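Local coordinates for vacuolar-sorting protein BRO1 (Saccharomyces cerevisiae, PDB 1ZB1), which recruits the deubiquitinase Doa4 to endosomes and helps sort cargo into the intralumenal vesicles of multivesicular bodies, at residues K14-W23 with M95-Y104. Residues are numbered along the deposited sequence; the frame is centred on the assembly and turned at random.
Sequences KLKDTEKLDW and MDFTWYDAEY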
ATOM      1  N   LYS A  14       7.702   4.552   5.248  1.00 19.77           N
ATOM      2  CA  LYS A  14       8.932   5.340   5.193  1.00 19.76           C
ATOM      3  C   LYS A  14       9.663   5.280   3.866  1.00 18.23           C
ATOM      4  O   LYS A  14       9.713   4.232   3.220  1.00 16.59           O
ATOM      5  CB  LYS A  14       9.884   4.885   6.303  1.00 21.85           C
ATOM      6  CG  LYS A  14       9.316   5.062   7.705  1.00 28.01           C
ATOM      7  CD  LYS A  14       9.079   6.533   8.000  1.00 32.69           C
ATOM      8  CE  LYS A  14       8.555   6.742   9.411  1.00 37.41           C
ATOM      9  NZ  LYS A  14       8.301   8.180   9.702  1.00 40.04           N
ATOM     10  N   LEU A  15      10.236   6.415   3.473  1.00 16.46           N
ATOM     11  CA  LEU A  15      11.003   6.519   2.231  1.00 17.30           C
ATOM     12  C   LEU A  15      12.428   6.024   2.465  1.00 17.34           C
ATOM     13  O   LEU A  15      12.901   5.980   3.608  1.00 17.91           O
ATOM     14  CB  LEU A  15      11.094   7.981   1.775  1.00 16.97           C
ATOM     15  CG  LEU A  15       9.843   8.718   1.311  1.00 17.43           C
ATOM     16  CD1 LEU A  15      10.163  10.225   1.114  1.00 17.30           C
ATOM     17  CD2 LEU A  15       9.359   8.086   0.005  1.00 13.96           C
ATOM     18  N   LYS A  16      13.106   5.645   1.386  1.00 16.36           N
ATOM     19  CA  LYS A  16      14.501   5.232   1.485  1.00 16.34           C
ATOM     20  C   LYS A  16      15.335   6.455   1.093  1.00 17.46           C
ATOM     21  O   LYS A  16      15.060   7.089   0.077  1.00 18.17           O
ATOM     22  CB  LYS A  16      14.803   4.074   0.521  1.00 17.70           C
ATOM     23  CG  LYS A  16      14.068   2.760   0.850  1.00 13.31           C
ATOM     24  CD  LYS A  16      14.249   1.723  -0.264  1.00 15.46           C
ATOM     25  CE  LYS A  16      15.711   1.328  -0.451  1.00 15.04           C
ATOM     26  NZ  LYS A  16      16.342   0.919   0.847  1.00 14.90           N
ATOM     27  N   ASP A  17      16.332   6.804   1.901  1.00 16.74           N
ATOM     28  CA  ASP A  17      17.176   7.948   1.582  1.00 18.63           C
ATOM     29  C   ASP A  17      18.279   7.505   0.620  1.00 18.90           C
ATOM     30  O   ASP A  17      18.558   6.315   0.497  1.00 19.21           O
ATOM     31  CB  ASP A  17      17.812   8.539   2.849  1.00 22.87           C
ATOM     32  CG  ASP A  17      16.784   9.113   3.809  1.00 26.88           C
ATOM     33  OD1 ASP A  17      15.715   9.558   3.341  1.00 30.45           O
ATOM     34  OD2 ASP A  17      17.044   9.133   5.031  1.00 31.21           O
ATOM     35  N   THR A  18      18.892   8.465  -0.063  1.00 16.91           N
ATOM     36  CA  THR A  18      19.969   8.173  -1.006  1.00 17.78           C
ATOM     37  C   THR A  18      21.015   9.273  -0.945  1.00 18.23           C
ATOM     38  O   THR A  18      20.724  10.398  -0.537  1.00 20.01           O
ATOM     39  CB  THR A  18      19.452   8.094  -2.460  1.00 15.40           C
ATOM     40  OG1 THR A  18      20.526   7.732  -3.336  1.00 16.84           O
ATOM     41  CG2 THR A  18      18.896   9.462  -2.913  1.00 16.73           C
ATOM     42  N   GLU A  19      22.235   8.959  -1.353  1.00 17.88           N
ATOM     43  CA  GLU A  19      23.284   9.964  -1.353  1.00 18.53           C
ATOM     44  C   GLU A  19      23.256  10.722  -2.671  1.00 18.14           C
ATOM     45  O   GLU A  19      22.883  10.171  -3.706  1.00 14.30           O
ATOM     46  CB  GLU A  19      24.660   9.315  -1.154  1.00 24.42           C
ATOM     47  CG  GLU A  19      24.836   8.740   0.242  1.00 30.47           C
ATOM     48  CD  GLU A  19      26.268   8.379   0.563  1.00 35.76           C
ATOM     49  OE1 GLU A  19      26.536   8.073   1.746  1.00 39.20           O
ATOM     50  OE2 GLU A  19      27.119   8.400  -0.358  1.00 37.24           O
ATOM     51  N   LYS A  20      23.628  11.998  -2.624  1.00 19.51           N
ATOM     52  CA  LYS A  20      23.663  12.810  -3.828  1.00 20.36           C
ATOM     53  C   LYS A  20      24.597  12.141  -4.839  1.00 21.79           C
ATOM     54  O   LYS A  20      25.734  11.803  -4.519  1.00 21.12           O
ATOM     55  CB  LYS A  20      24.144  14.222  -3.478  1.00 24.14           C
ATOM     56  CG  LYS A  20      24.750  15.009  -4.631  1.00 28.22           C
ATOM     57  CD  LYS A  20      23.792  15.198  -5.789  1.00 32.35           C
ATOM     58  CE  LYS A  20      24.494  15.958  -6.918  1.00 35.57           C
ATOM     59  NZ  LYS A  20      23.679  16.070  -8.147  1.00 29.79           N
ATOM     60  N   LEU A  21      24.101  11.932  -6.052  1.00 21.35           N
ATOM     61  CA  LEU A  21      24.891  11.304  -7.108  1.00 22.00           C
ATOM     62  C   LEU A  21      25.194  12.359  -8.172  1.00 23.22           C
ATOM     63  O   LEU A  21      24.304  13.106  -8.579  1.00 22.42           O
ATOM     64  CB  LEU A  21      24.092  10.160  -7.732  1.00 19.52           C
ATOM     65  CG  LEU A  21      24.744   9.250  -8.773  1.00 23.30           C
ATOM     66  CD1 LEU A  21      25.648   8.235  -8.076  1.00 19.85           C
ATOM     67  CD2 LEU A  21      23.653   8.512  -9.547  1.00 21.79           C
ATOM     68  N   ASP A  22      26.439  12.428  -8.625  1.00 22.94           N
ATOM     69  CA  ASP A  22      26.792  13.411  -9.648  1.00 26.09           C
ATOM     70  C   ASP A  22      26.775  12.774 -11.033  1.00 24.93           C
ATOM     71  O   ASP A  22      27.772  12.199 -11.470  1.00 22.76           O
ATOM     72  CB  ASP A  22      28.176  14.009  -9.361  1.00 29.07           C
ATOM     73  CG  ASP A  22      28.536  15.135 -10.321  1.00 32.55           C
ATOM     74  OD1 ASP A  22      29.514  15.861 -10.053  1.00 34.64           O
ATOM     75  OD2 ASP A  22      27.843  15.294 -11.346  1.00 33.28           O
ATOM     76  N   TRP A  23      25.637  12.876 -11.721  1.00 24.34           N
ATOM     77  CA  TRP A  23      25.513  12.305 -13.057  1.00 23.79           C
ATOM     78  C   TRP A  23      26.465  12.976 -14.053  1.00 23.80           C
ATOM     79  O   TRP A  23      26.967  12.320 -14.958  1.00 22.64           O
ATOM     80  CB  TRP A  23      24.072  12.421 -13.577  1.00 22.13           C
ATOM     81  CG  TRP A  23      23.215  11.203 -13.322  1.00 21.05           C
ATOM     82  CD1 TRP A  23      22.210  11.082 -12.405  1.00 21.32           C
ATOM     83  CD2 TRP A  23      23.281   9.947 -14.011  1.00 19.61           C
ATOM     84  NE1 TRP A  23      21.639   9.827 -12.483  1.00 19.29           N
ATOM     85  CE2 TRP A  23      22.278   9.112 -13.459  1.00 19.93           C
ATOM     86  CE3 TRP A  23      24.087   9.447 -15.042  1.00 20.85           C
ATOM     87  CZ2 TRP A  23      22.062   7.801 -13.906  1.00 18.34           C
ATOM     88  CZ3 TRP A  23      23.868   8.139 -15.487  1.00 20.41           C
ATOM     89  CH2 TRP A  23      22.863   7.336 -14.916  1.00 21.20           C
ATOM     90  N   MET A  95      28.214   3.818 -11.965  1.00 20.89           N
ATOM     91  CA  MET A  95      27.590   4.895 -11.209  1.00 21.27           C
ATOM     92  C   MET A  95      27.487   4.387  -9.776  1.00 21.32           C
ATOM     93  O   MET A  95      27.067   3.251  -9.549  1.00 20.01           O
ATOM     94  CB  MET A  95      26.192   5.195 -11.752  1.00 20.91           C
ATOM     95  CG  MET A  95      26.174   5.661 -13.202  1.00 22.66           C
ATOM     96  SD  MET A  95      27.224   7.091 -13.459  1.00 24.35           S
ATOM     97  CE  MET A  95      26.443   8.293 -12.375  1.00 33.89           C
ATOM     98  N   ASP A  96      27.872   5.214  -8.810  1.00 19.40           N
ATOM     99  CA  ASP A  96      27.814   4.791  -7.418  1.00 19.99           C
ATOM    100  C   ASP A  96      26.440   4.993  -6.773  1.00 19.20           C
ATOM    101  O   ASP A  96      26.301   5.774  -5.838  1.00 18.41           O
ATOM    102  CB  ASP A  96      28.876   5.517  -6.584  1.00 22.68           C
ATOM    103  CG  ASP A  96      30.296   5.068  -6.913  1.00 26.84           C
ATOM    104  OD1 ASP A  96      30.498   3.881  -7.257  1.00 26.08           O
ATOM    105  OD2 ASP A  96      31.213   5.906  -6.804  1.00 27.11           O
ATOM    106  N   PHE A  97      25.440   4.278  -7.276  1.00 16.83           N
ATOM    107  CA  PHE A  97      24.078   4.344  -6.744  1.00 16.59           C
ATOM    108  C   PHE A  97      24.130   3.902  -5.275  1.00 17.03           C
ATOM    109  O   PHE A  97      24.431   2.734  -4.976  1.00 16.98           O
ATOM    110  CB  PHE A  97      23.169   3.401  -7.541  1.00 16.18           C
ATOM    111  CG  PHE A  97      23.081   3.726  -9.018  1.00 16.61           C
ATOM    112  CD1 PHE A  97      23.267   2.730  -9.974  1.00 16.74           C
ATOM    113  CD2 PHE A  97      22.742   5.009  -9.448  1.00 17.97           C
ATOM    114  CE1 PHE A  97      23.113   3.001 -11.340  1.00 18.05           C
ATOM    115  CE2 PHE A  97      22.583   5.295 -10.808  1.00 14.45           C
ATOM    116  CZ  PHE A  97      22.766   4.296 -11.756  1.00 16.09           C
ATOM    117  N   THR A  98      23.824   4.824  -4.367  1.00 16.48           N
ATOM    118  CA  THR A  98      23.888   4.545  -2.934  1.00 15.98           C
ATOM    119  C   THR A  98      22.572   4.792  -2.197  1.00 16.69           C
ATOM    120  O   THR A  98      22.099   5.934  -2.107  1.00 16.50           O
ATOM    121  CB  THR A  98      25.019   5.397  -2.292  1.00 13.58           C
ATOM    122  OG1 THR A  98      26.259   5.111  -2.960  1.00 16.59           O
ATOM    123  CG2 THR A  98      25.162   5.097  -0.800  1.00 14.04           C
ATOM    124  N   TRP A  99      21.985   3.720  -1.664  1.00 15.76           N
ATOM    125  CA  TRP A  99      20.711   3.817  -0.943  1.00 15.35           C
ATOM    126  C   TRP A  99      20.716   3.281   0.486  1.00 17.34           C
ATOM    127  O   TRP A  99      21.332   2.252   0.779  1.00 15.15           O
ATOM    128  CB  TRP A  99      19.598   3.095  -1.717  1.00 16.29           C
ATOM    129  CG  TRP A  99      19.270   3.736  -3.032  1.00 17.72           C
ATOM    130  CD1 TRP A  99      19.938   3.582  -4.209  1.00 18.91           C
ATOM    131  CD2 TRP A  99      18.212   4.666  -3.288  1.00 14.61           C
ATOM    132  NE1 TRP A  99      19.362   4.363  -5.190  1.00 19.32           N
ATOM    133  CE2 TRP A  99      18.301   5.038  -4.648  1.00 16.40           C
ATOM    134  CE3 TRP A  99      17.195   5.224  -2.497  1.00 16.54           C
ATOM    135  CZ2 TRP A  99      17.411   5.943  -5.239  1.00 16.13           C
ATOM    136  CZ3 TRP A  99      16.305   6.129  -3.092  1.00 17.72           C
ATOM    137  CH2 TRP A  99      16.424   6.476  -4.448  1.00 12.79           C
ATOM    138  N   TYR A 100      19.998   3.981   1.361  1.00 16.81           N
ATOM    139  CA  TYR A 100      19.867   3.601   2.765  1.00 17.49           C
ATOM    140  C   TYR A 100      18.568   2.827   2.991  1.00 18.13           C
ATOM    141  O   TYR A 100      17.573   3.047   2.299  1.00 16.63           O
ATOM    142  CB  TYR A 100      19.825   4.845   3.667  1.00 18.41           C
ATOM    143  CG  TYR A 100      21.118   5.623   3.786  1.00 20.30           C
ATOM    144  CD1 TYR A 100      21.533   6.501   2.781  1.00 20.87           C
ATOM    145  CD2 TYR A 100      21.915   5.502   4.929  1.00 21.87           C
ATOM    146  CE1 TYR A 100      22.713   7.246   2.916  1.00 22.69           C
ATOM    147  CE2 TYR A 100      23.092   6.237   5.071  1.00 23.33           C
ATOM    148  CZ  TYR A 100      23.482   7.105   4.068  1.00 24.18           C
ATOM    149  OH  TYR A 100      24.630   7.839   4.230  1.00 25.51           O
ATOM    150  N   ASP A 101      18.569   1.927   3.966  1.00 16.72           N
ATOM    151  CA  ASP A 101      17.357   1.182   4.283  1.00 17.05           C
ATOM    152  C   ASP A 101      16.372   2.157   4.947  1.00 18.55           C
ATOM    153  O   ASP A 101      16.791   3.063   5.674  1.00 18.35           O
ATOM    154  CB  ASP A 101      17.653   0.047   5.268  1.00 17.22           C
ATOM    155  CG  ASP A 101      18.308  -1.154   4.614  1.00 19.26           C
ATOM    156  OD1 ASP A 101      18.407  -1.193   3.371  1.00 15.48           O
ATOM    157  OD2 ASP A 101      18.709  -2.069   5.359  1.00 21.39           O
ATOM    158  N   ALA A 102      15.076   1.968   4.704  1.00 20.59           N
ATOM    159  CA  ALA A 102      14.057   2.826   5.313  1.00 22.33           C
ATOM    160  C   ALA A 102      14.198   2.766   6.834  1.00 23.77           C
ATOM    161  O   ALA A 102      14.446   1.699   7.400  1.00 22.23           O
ATOM    162  CB  ALA A 102      12.653   2.371   4.893  1.00 20.79           C
ATOM    163  N   GLU A 103      14.039   3.907   7.495  1.00 25.90           N
ATOM    164  CA  GLU A 103      14.182   3.967   8.947  1.00 31.63           C
ATOM    165  C   GLU A 103      12.860   3.948   9.709  1.00 35.15           C
ATOM    166  O   GLU A 103      12.187   4.969   9.817  1.00 35.55           O
ATOM    167  CB  GLU A 103      14.981   5.214   9.335  1.00 32.41           C
ATOM    168  CG  GLU A 103      16.431   5.158   8.896  1.00 38.89           C
ATOM    169  CD  GLU A 103      17.215   6.413   9.237  1.00 41.22           C
ATOM    170  OE1 GLU A 103      18.459   6.364   9.155  1.00 43.39           O
ATOM    171  OE2 GLU A 103      16.595   7.445   9.579  1.00 44.19           O
ATOM    172  N   TYR A 104      12.489   2.785  10.236  1.00 38.38           N
ATOM    173  CA  TYR A 104      11.248   2.677  10.998  1.00 42.74           C
ATOM    174  C   TYR A 104      11.540   2.829  12.486  1.00 47.66           C
ATOM    175  O   TYR A 104      11.341   3.895  13.070  1.00 48.88           O
ATOM    176  CB  TYR A 104      10.569   1.323  10.765  1.00 40.42           C
ATOM    177  CG  TYR A 104      10.170   1.042   9.335  1.00 37.39           C
ATOM    178  CD1 TYR A 104      10.970   0.255   8.518  1.00 37.64           C
ATOM    179  CD2 TYR A 104       8.982   1.552   8.803  1.00 37.17           C
ATOM    180  CE1 TYR A 104      10.607  -0.027   7.211  1.00 37.27           C
ATOM    181  CE2 TYR A 104       8.605   1.277   7.487  1.00 35.26           C
ATOM    182  CZ  TYR A 104       9.427   0.484   6.700  1.00 36.84           C
ATOM    183  OH  TYR A 104       9.079   0.187   5.402  1.00 37.37           O
TER
HETATM  184  O   HOH W   1       8.218   1.971   3.727  1.00 36.70           O
HETATM  185  O   HOH W   2      13.795   6.279   6.112  1.00 24.59           O
HETATM  186  O   HOH W   3      19.165   0.190   1.179  1.00 14.18           O
HETATM  187  O   HOH W   4      16.488   5.703   4.652  1.00 16.83           O
HETATM  188  O   HOH W   5      23.715   7.722  -4.712  1.00 16.35           O
HETATM  189  O   HOH W   6      26.638   8.707  -4.508  1.00 23.70           O
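Lys-16 NZ donates to Tyr-100 O at 2.9 Å, from above the carbonyl plane. Bends at chi3 and chi4 curl the lysine chain back to this oxygen. The ammonium also forms a salt bridge with Asp-173, and a long one with Asp-101 OD1; that oxygen is also hydrogen-bonded to Ser-171, and water 3 links it to the lysine. Further along, Tyr-100 N gives an almost straight bond to Asp-17 O (2.9 Å, 177°). Thr-98 O is gripped twice, by Thr-18 OG1 at 2.7 Å and by Glu-19 N at 3.1 Å, from opposite faces of its plane. The hydroxyl reaches it because OG1 lies anti to the threonine nitrogen (chi1 -177°). Waters also bridge the backbones: water 4 joins Asp-17 N to Asp-101 O, and water 2 joins Leu-15 O to Glu-103 N.

Thr-18 CB sits over the Trp-99 six-membered ring, 3.6 Å from its centroid, a CH-pi contact. The indole N-H of Trp-99 turns elsewhere, to Glu-121 of helix 118-139. The Glu-19 chain crosses Thr-98 CG2 and brings CG to the edge of the Tyr-100 ring; its carboxylate pairs with Lys-112. Leu-21 CD2 touches Phe-97 CE2 at 3.6 Å. Met-95 folds its CE over one face of the Trp-23 six-membered ring, 4.0 Å from the centroid, with SD oblique to it: a Met-aromatic contact.

The two segments run antiparallel and share a single beta bridge, Thr-18 with Trp-99. Strand 97-100 pairs with strand 112-115 in a two-stranded antiparallel sheet. The loop leading into helix 23-34 is thus laid along strand 97-100 of this small sheet of the largely helical Bro1 domain, beside helices 46-58 and 118-139.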